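Local structure of glycoside hydrolase family protein (Novosphingobium sp. PP1Y, 6Q2F) at residues W610-D615 and K661-L666. The protein is an alpha-L-rhamnosidase, a glycoside hydrolase that probably removes terminal alpha-linked L-rhamnose from its substrates. Residues are numbered along the deposited sequence; the frame is centred on the assembly and turned at random.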
# COMPACT_ATOMS: atom_id res chain seq x y z
N TRP A 610 8.63 -2.54 -0.99
CA TRP A 610 9.90 -2.38 -0.30
C TRP A 610 10.86 -3.51 -0.68
O TRP A 610 10.44 -4.61 -1.03
CB TRP A 610 9.70 -2.39 1.22
CG TRP A 610 9.10 -1.13 1.79
CD1 TRP A 610 8.14 -0.35 1.22
CD2 TRP A 610 9.43 -0.52 3.03
NE1 TRP A 610 7.86 0.71 2.03
CE2 TRP A 610 8.64 0.63 3.15
CE3 TRP A 610 10.33 -0.83 4.05
CZ2 TRP A 610 8.71 1.47 4.26
CZ3 TRP A 610 10.40 0.01 5.15
CH2 TRP A 610 9.60 1.15 5.24
N THR A 611 12.16 -3.21 -0.63
CA THR A 611 13.14 -4.27 -0.77
C THR A 611 12.99 -5.25 0.39
O THR A 611 12.49 -4.91 1.47
CB THR A 611 14.55 -3.70 -0.80
OG1 THR A 611 14.87 -3.18 0.48
CG2 THR A 611 14.62 -2.59 -1.87
N PHE A 612 13.41 -6.49 0.15
CA PHE A 612 13.27 -7.53 1.15
C PHE A 612 14.37 -8.56 0.95
O PHE A 612 14.83 -8.78 -0.18
CB PHE A 612 11.90 -8.20 1.07
CG PHE A 612 11.60 -8.79 -0.28
CD1 PHE A 612 11.03 -8.02 -1.28
CD2 PHE A 612 11.89 -10.12 -0.56
CE1 PHE A 612 10.77 -8.56 -2.53
CE2 PHE A 612 11.62 -10.68 -1.81
CZ PHE A 612 11.06 -9.90 -2.79
N ASN A 613 14.78 -9.20 2.04
CA ASN A 613 15.67 -10.35 1.94
C ASN A 613 14.95 -11.54 1.31
O ASN A 613 13.78 -11.81 1.59
CB ASN A 613 16.19 -10.73 3.32
CG ASN A 613 17.06 -9.64 3.92
OD1 ASN A 613 17.88 -9.04 3.22
ND2 ASN A 613 16.87 -9.36 5.20
N ARG A 614 15.67 -12.25 0.43
CA ARG A 614 15.07 -13.40 -0.25
C ARG A 614 14.54 -14.41 0.75
O ARG A 614 13.46 -14.98 0.54
CB ARG A 614 16.09 -14.04 -1.19
CG ARG A 614 15.45 -15.00 -2.19
CD ARG A 614 16.48 -15.72 -3.04
NE ARG A 614 17.24 -14.78 -3.85
CZ ARG A 614 17.04 -14.57 -5.15
NH1 ARG A 614 16.09 -15.25 -5.80
NH2 ARG A 614 17.80 -13.70 -5.81
N ASP A 615 15.29 -14.65 1.83
CA ASP A 615 14.81 -15.48 2.94
C ASP A 615 13.41 -15.09 3.38
O ASP A 615 12.54 -15.94 3.59
CB ASP A 615 15.76 -15.33 4.14
CG ASP A 615 16.99 -16.16 4.01
OD1 ASP A 615 16.93 -17.21 3.33
OD2 ASP A 615 18.02 -15.78 4.61
N LYS A 661 17.09 -6.18 -9.30
CA LYS A 661 16.32 -6.73 -10.42
C LYS A 661 15.12 -7.53 -9.92
O LYS A 661 13.99 -7.34 -10.41
CB LYS A 661 17.21 -7.60 -11.30
CG LYS A 661 16.58 -8.08 -12.57
CD LYS A 661 17.46 -9.16 -13.19
CE LYS A 661 16.88 -9.74 -14.47
NZ LYS A 661 15.49 -10.31 -14.30
N ARG A 662 15.34 -8.42 -8.96
CA ARG A 662 14.26 -9.25 -8.43
C ARG A 662 13.12 -8.42 -7.83
O ARG A 662 11.97 -8.87 -7.82
CB ARG A 662 14.80 -10.22 -7.38
CG ARG A 662 15.60 -9.54 -6.29
CD ARG A 662 16.37 -10.53 -5.40
NE ARG A 662 15.54 -10.83 -4.25
CZ ARG A 662 15.79 -10.46 -3.00
NH1 ARG A 662 16.90 -9.81 -2.68
NH2 ARG A 662 14.91 -10.78 -2.06
N PHE A 663 13.41 -7.21 -7.32
CA PHE A 663 12.34 -6.39 -6.75
C PHE A 663 11.44 -5.83 -7.86
O PHE A 663 10.22 -6.00 -7.83
CB PHE A 663 12.90 -5.26 -5.88
CG PHE A 663 13.80 -5.73 -4.78
CD1 PHE A 663 13.43 -6.81 -4.00
CD2 PHE A 663 15.01 -5.10 -4.52
CE1 PHE A 663 14.26 -7.28 -2.99
CE2 PHE A 663 15.85 -5.56 -3.50
CZ PHE A 663 15.48 -6.65 -2.74
N ILE A 664 12.05 -5.22 -8.89
CA ILE A 664 11.29 -4.61 -9.99
C ILE A 664 10.58 -5.67 -10.81
O ILE A 664 9.51 -5.42 -11.36
CB ILE A 664 12.22 -3.75 -10.87
CG1 ILE A 664 11.44 -2.58 -11.47
CG2 ILE A 664 12.96 -4.57 -11.94
CD1 ILE A 664 11.15 -1.48 -10.44
N ASP A 665 11.18 -6.86 -10.93
CA ASP A 665 10.52 -7.97 -11.61
C ASP A 665 9.28 -8.41 -10.84
O ASP A 665 8.25 -8.74 -11.43
CB ASP A 665 11.50 -9.13 -11.83
CG ASP A 665 12.62 -8.79 -12.82
OD1 ASP A 665 12.55 -7.75 -13.50
OD2 ASP A 665 13.59 -9.58 -12.93
N LEU A 666 9.35 -8.38 -9.51
CA LEU A 666 8.17 -8.71 -8.72
C LEU A 666 7.07 -7.66 -8.90
O LEU A 666 5.90 -8.00 -9.03
CB LEU A 666 8.57 -8.85 -7.24
CG LEU A 666 7.37 -9.05 -6.31
CD1 LEU A 666 6.63 -10.39 -6.63
CD2 LEU A 666 7.80 -9.01 -4.84
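Phe663 pushes the CD1–CE1 side of its ring over one face of Phe612, an edge-to-face pair with centroids 5.1 Å apart and planes inclined at 63°. The tightest carbon contact of the two rings, Phe612 CE1 to Phe663 CD1, measures 3.5 Å. One face of the Phe663 ring also receives Thr611, whose CA lies almost on the ring normal, 3.9 Å from the centroid, as a CH-pi contact; CG2, anti to the carbonyl carbon of Thr611, reaches over the same ring near CE2 and CD2. Leu666 extends the apolar patch, its CD2 lying 3.8 Å from Phe612 CE1.

Arg662 supplies the polar link. Its chain bends at chi3 (-94°) and delivers NH2 to the carbonyl oxygen Phe612 O at 2.7 Å. The bond is short but not straight, with an N-H...O angle of 131° and the donor above the carbonyl plane. The same guanidinium makes an off-centre cation-pi contact with the Phe612 ring, CZ to centroid 4.8 Å, so one residue is held through both backbone and ring. Arg614 lays one face of its guanidinium across the CD–NE part of Arg662, NH2 coming within 3.5 Å of Arg662 CD; the proximity of two cations is probably eased by the salt bridge from Arg614 to Asp959.

Thr611 is backbone-bonded to Thr647 of strand 642-649, while Phe663 touches Met646 on that strand. The loop at the C-terminal end of strand 604-610 thus packs on helix 657-670, which follows the adjacent parallel strand 642-649, as in a (beta/alpha)8 (TIM) barrel.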